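Local coordinates for protein myosin-2 (Saccharomyces cerevisiae, PDB 6IXO) that carries organelles and other cargo along polarized actin cables, gripping receptor proteins through its globular tail, the part described here, at residues Leu31-Asp39 against Ile98-Ala106. Numbering follows the deposited sequence.
Sequences LLKGFEVPD and IPSGVFWLA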
ATOM      1  N   LEU A  31     -19.348  -9.295  11.151  1.00 45.70           N
ATOM      2  CA  LEU A  31     -18.151  -9.874  10.561  1.00 38.27           C
ATOM      3  C   LEU A  31     -17.280  -8.800   9.921  1.00 37.11           C
ATOM      4  O   LEU A  31     -16.056  -8.762  10.105  1.00 37.44           O
ATOM      5  CB  LEU A  31     -18.531 -10.919   9.506  1.00 39.40           C
ATOM      6  CG  LEU A  31     -17.332 -11.597   8.831  1.00 39.33           C
ATOM      7  CD1 LEU A  31     -16.569 -12.442   9.818  1.00 37.68           C
ATOM      8  CD2 LEU A  31     -17.799 -12.424   7.646  1.00 40.65           C
ATOM      9  N   LEU A  32     -17.905  -7.935   9.139  1.00 31.86           N
ATOM     10  CA  LEU A  32     -17.102  -7.002   8.368  1.00 30.57           C
ATOM     11  C   LEU A  32     -16.720  -5.759   9.211  1.00 36.87           C
ATOM     12  O   LEU A  32     -15.539  -5.505   9.424  1.00 35.11           O
ATOM     13  CB  LEU A  32     -17.828  -6.589   7.097  1.00 31.05           C
ATOM     14  CG  LEU A  32     -18.197  -7.765   6.182  1.00 33.14           C
ATOM     15  CD1 LEU A  32     -18.965  -7.207   4.998  1.00 29.98           C
ATOM     16  CD2 LEU A  32     -16.961  -8.548   5.710  1.00 32.14           C
ATOM     17  N   LYS A  33     -17.692  -4.987   9.682  1.00 39.71           N
ATOM     18  CA  LYS A  33     -17.331  -3.780  10.458  1.00 41.10           C
ATOM     19  C   LYS A  33     -16.661  -4.183  11.762  1.00 37.96           C
ATOM     20  O   LYS A  33     -15.893  -3.423  12.334  1.00 39.97           O
ATOM     21  CB  LYS A  33     -18.556  -2.904  10.757  1.00 42.26           C
ATOM     22  CG  LYS A  33     -19.192  -2.303   9.516  1.00 42.30           C
ATOM     23  CD  LYS A  33     -20.298  -1.332   9.911  1.00 49.33           C
ATOM     24  CE  LYS A  33     -21.151  -0.952   8.704  1.00 53.40           C
ATOM     25  NZ  LYS A  33     -22.199   0.046   9.060  1.00 52.63           N
ATOM     26  N   GLY A  34     -16.920  -5.411  12.215  1.00 34.83           N
ATOM     27  CA  GLY A  34     -16.400  -5.869  13.492  1.00 33.36           C
ATOM     28  C   GLY A  34     -15.100  -6.660  13.379  1.00 37.26           C
ATOM     29  O   GLY A  34     -14.705  -7.337  14.328  1.00 38.96           O
ATOM     30  N   PHE A  35     -14.457  -6.615  12.214  1.00 33.75           N
ATOM     31  CA  PHE A  35     -13.214  -7.364  12.003  1.00 34.35           C
ATOM     32  C   PHE A  35     -12.144  -7.076  13.088  1.00 39.22           C
ATOM     33  O   PHE A  35     -12.064  -5.955  13.629  1.00 37.31           O
ATOM     34  CB  PHE A  35     -12.625  -7.045  10.618  1.00 32.20           C
ATOM     35  CG  PHE A  35     -11.865  -5.714  10.561  1.00 36.32           C
ATOM     36  CD1 PHE A  35     -12.548  -4.496  10.455  1.00 33.55           C
ATOM     37  CD2 PHE A  35     -10.475  -5.696  10.590  1.00 33.39           C
ATOM     38  CE1 PHE A  35     -11.844  -3.265  10.395  1.00 35.38           C
ATOM     39  CE2 PHE A  35      -9.756  -4.460  10.529  1.00 33.79           C
ATOM     40  CZ  PHE A  35     -10.458  -3.252  10.431  1.00 34.86           C
ATOM     41  N   GLU A  36     -11.352  -8.103  13.392  1.00 35.10           N
ATOM     42  CA  GLU A  36     -10.198  -8.018  14.288  1.00 38.30           C
ATOM     43  C   GLU A  36      -8.976  -8.537  13.544  1.00 39.18           C
ATOM     44  O   GLU A  36      -8.996  -9.601  12.947  1.00 34.39           O
ATOM     45  CB  GLU A  36     -10.403  -8.817  15.583  1.00 36.14           C
ATOM     46  CG  GLU A  36     -11.471  -8.254  16.530  1.00 38.31           C
ATOM     47  CD  GLU A  36     -11.106  -6.878  17.086  1.00 49.42           C
ATOM     48  OE1 GLU A  36      -9.899  -6.624  17.240  1.00 47.29           O
ATOM     49  OE2 GLU A  36     -12.019  -6.065  17.368  1.00 48.62           O
ATOM     50  N   VAL A  37      -7.899  -7.765  13.559  1.00 36.40           N
ATOM     51  CA  VAL A  37      -6.724  -8.144  12.812  1.00 32.57           C
ATOM     52  C   VAL A  37      -5.825  -8.988  13.712  1.00 41.61           C
ATOM     53  O   VAL A  37      -5.687  -8.687  14.887  1.00 43.44           O
ATOM     54  CB  VAL A  37      -5.963  -6.853  12.306  1.00 40.97           C
ATOM     55  CG1 VAL A  37      -4.750  -7.239  11.543  1.00 38.35           C
ATOM     56  CG2 VAL A  37      -6.870  -6.028  11.413  1.00 35.84           C
ATOM     57  N   PRO A  38      -5.208 -10.053  13.186  1.00 48.55           N
ATOM     58  CA  PRO A  38      -4.246 -10.761  14.054  1.00 51.59           C
ATOM     59  C   PRO A  38      -2.901 -10.041  14.165  1.00 54.88           C
ATOM     60  O   PRO A  38      -2.613  -9.193  13.333  1.00 51.20           O
ATOM     61  CB  PRO A  38      -4.062 -12.103  13.353  1.00 52.17           C
ATOM     62  CG  PRO A  38      -4.371 -11.809  11.916  1.00 49.26           C
ATOM     63  CD  PRO A  38      -5.488 -10.797  11.948  1.00 47.99           C
ATOM     64  N   ASP A  39      -2.079 -10.413  15.147  1.00 64.66           N
ATOM     65  CA  ASP A  39      -0.770  -9.781  15.365  1.00 73.63           C
ATOM     66  C   ASP A  39       0.277 -10.077  14.280  1.00 75.66           C
ATOM     67  O   ASP A  39       0.372 -11.200  13.793  1.00 85.97           O
ATOM     68  CB  ASP A  39      -0.223 -10.211  16.728  1.00 79.53           C
ATOM     69  CG  ASP A  39      -0.445  -9.167  17.799  1.00 82.29           C
ATOM     70  OD1 ASP A  39      -1.105  -8.145  17.506  1.00 79.60           O
ATOM     71  OD2 ASP A  39       0.036  -9.370  18.934  1.00 88.36           O
ATOM     72  N   ILE A  98      -2.012   0.570   8.817  1.00 25.92           N
ATOM     73  CA  ILE A  98      -1.241  -0.384   8.022  1.00 24.19           C
ATOM     74  C   ILE A  98      -1.775  -1.829   8.224  1.00 27.07           C
ATOM     75  O   ILE A  98      -2.134  -2.470   7.237  1.00 27.54           O
ATOM     76  CB  ILE A  98       0.293  -0.306   8.355  1.00 28.88           C
ATOM     77  CG1 ILE A  98       0.856   1.033   7.835  1.00 27.33           C
ATOM     78  CG2 ILE A  98       1.036  -1.500   7.741  1.00 28.35           C
ATOM     79  CD1 ILE A  98       2.249   1.440   8.549  1.00 22.82           C
ATOM     80  N   PRO A  99      -1.836  -2.333   9.475  1.00 28.25           N
ATOM     81  CA  PRO A  99      -2.349  -3.719   9.561  1.00 27.61           C
ATOM     82  C   PRO A  99      -3.780  -3.861   9.047  1.00 29.06           C
ATOM     83  O   PRO A  99      -4.044  -4.854   8.357  1.00 33.86           O
ATOM     84  CB  PRO A  99      -2.272  -4.060  11.071  1.00 29.66           C
ATOM     85  CG  PRO A  99      -2.063  -2.748  11.766  1.00 34.13           C
ATOM     86  CD  PRO A  99      -1.399  -1.826  10.785  1.00 29.49           C
ATOM     87  N   SER A 100      -4.679  -2.909   9.321  1.00 27.26           N
ATOM     88  CA  SER A 100      -6.065  -3.118   8.858  1.00 30.45           C
ATOM     89  C   SER A 100      -6.129  -3.062   7.356  1.00 29.94           C
ATOM     90  O   SER A 100      -6.882  -3.790   6.734  1.00 28.23           O
ATOM     91  CB  SER A 100      -7.017  -2.115   9.471  1.00 29.17           C
ATOM     92  OG  SER A 100      -7.084  -2.329  10.875  1.00 37.81           O
ATOM     93  N   GLY A 101      -5.328  -2.196   6.745  1.00 29.51           N
ATOM     94  CA  GLY A 101      -5.365  -2.133   5.290  1.00 26.80           C
ATOM     95  C   GLY A 101      -4.838  -3.397   4.642  1.00 28.37           C
ATOM     96  O   GLY A 101      -5.372  -3.876   3.652  1.00 26.33           O
ATOM     97  N   VAL A 102      -3.757  -3.942   5.175  1.00 22.78           N
ATOM     98  CA  VAL A 102      -3.191  -5.145   4.567  1.00 22.14           C
ATOM     99  C   VAL A 102      -4.174  -6.321   4.748  1.00 28.23           C
ATOM    100  O   VAL A 102      -4.383  -7.149   3.839  1.00 24.98           O
ATOM    101  CB  VAL A 102      -1.817  -5.485   5.196  1.00 27.05           C
ATOM    102  CG1 VAL A 102      -1.273  -6.799   4.634  1.00 28.81           C
ATOM    103  CG2 VAL A 102      -0.784  -4.285   4.924  1.00 24.35           C
ATOM    104  N   PHE A 103      -4.760  -6.357   5.933  1.00 28.44           N
ATOM    105  CA  PHE A 103      -5.787  -7.346   6.275  1.00 27.93           C
ATOM    106  C   PHE A 103      -6.876  -7.349   5.210  1.00 30.32           C
ATOM    107  O   PHE A 103      -7.245  -8.407   4.662  1.00 31.56           O
ATOM    108  CB  PHE A 103      -6.376  -7.003   7.654  1.00 27.04           C
ATOM    109  CG  PHE A 103      -7.497  -7.936   8.083  1.00 27.54           C
ATOM    110  CD1 PHE A 103      -7.203  -9.142   8.709  1.00 27.91           C
ATOM    111  CD2 PHE A 103      -8.824  -7.560   7.903  1.00 25.16           C
ATOM    112  CE1 PHE A 103      -8.237 -10.009   9.117  1.00 29.46           C
ATOM    113  CE2 PHE A 103      -9.876  -8.420   8.346  1.00 28.68           C
ATOM    114  CZ  PHE A 103      -9.555  -9.626   8.948  1.00 28.66           C
ATOM    115  N   TRP A 104      -7.423  -6.167   4.915  1.00 25.49           N
ATOM    116  CA  TRP A 104      -8.518  -6.105   3.947  1.00 25.51           C
ATOM    117  C   TRP A 104      -8.038  -6.394   2.529  1.00 31.01           C
ATOM    118  O   TRP A 104      -8.760  -7.004   1.755  1.00 29.55           O
ATOM    119  CB  TRP A 104      -9.256  -4.751   4.028  1.00 25.30           C
ATOM    120  CG  TRP A 104     -10.185  -4.786   5.180  1.00 26.04           C
ATOM    121  CD1 TRP A 104     -10.091  -4.100   6.341  1.00 28.16           C
ATOM    122  CD2 TRP A 104     -11.310  -5.665   5.317  1.00 27.97           C
ATOM    123  NE1 TRP A 104     -11.098  -4.457   7.190  1.00 32.54           N
ATOM    124  CE2 TRP A 104     -11.860  -5.432   6.592  1.00 32.19           C
ATOM    125  CE3 TRP A 104     -11.899  -6.619   4.486  1.00 31.25           C
ATOM    126  CZ2 TRP A 104     -12.978  -6.111   7.053  1.00 37.39           C
ATOM    127  CZ3 TRP A 104     -13.011  -7.326   4.965  1.00 31.46           C
ATOM    128  CH2 TRP A 104     -13.536  -7.055   6.227  1.00 33.79           C
ATOM    129  N   LEU A 105      -6.821  -5.976   2.180  1.00 31.44           N
ATOM    130  CA  LEU A 105      -6.270  -6.372   0.884  1.00 26.84           C
ATOM    131  C   LEU A 105      -6.209  -7.896   0.760  1.00 30.82           C
ATOM    132  O   LEU A 105      -6.519  -8.461  -0.302  1.00 30.55           O
ATOM    133  CB  LEU A 105      -4.855  -5.764   0.691  1.00 24.84           C
ATOM    134  CG  LEU A 105      -4.848  -4.221   0.458  1.00 31.29           C
ATOM    135  CD1 LEU A 105      -3.378  -3.678   0.463  1.00 31.39           C
ATOM    136  CD2 LEU A 105      -5.547  -3.860  -0.851  1.00 26.33           C
ATOM    137  N   ALA A 106      -5.758  -8.562   1.828  1.00 26.81           N
ATOM    138  CA  ALA A 106      -5.647 -10.029   1.795  1.00 28.68           C
ATOM    139  C   ALA A 106      -7.042 -10.643   1.563  1.00 30.97           C
ATOM    140  O   ALA A 106      -7.220 -11.584   0.758  1.00 28.41           O
ATOM    141  CB  ALA A 106      -5.075 -10.545   3.077  1.00 28.01           C
TER
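Between Val-37 and Ser-100 the backbones come closest, 6.4 Å from CA to CA, where the chain leaving helix 20-32 through a type I turn, Leu-32 to Phe-35, runs on as an extended loop over helix 97-124. The join illustrates how a loop can be fastened to a helix by aromatic side chains. In Phe-35 a first torsion of 79° sets CG between backbone N and carbonyl carbon and swings the ring onto Trp-104 and Ser-100. Trp-104 turns an edge to one face of this ring in a T-shaped stack, planes at 71°; its NE1 sits 3.3 Å above the ring centre, the N-H directed at the face. Val-88 of helix 71-90 touches both rings. Ser-100 OG meets the ring rim instead, 3.4 Å from Phe-35 CE2. Phe-103 lies nearly parallel to Phe-35 but slid aside, with its CE2 3.6 Å from Phe-35 CD2. Farther along, Val-37 divides its methyls: CG1 reaches Pro-99 CB, CG2 Phe-103. A leucine in place of Phe-35 would probably leave the indole N-H without its aromatic face and open a gap beside Phe-103. With no hydrogen bond between the segments, ring stacking and apolar contact hold the loop on the helix, and a pi face receives the polar indole N-H.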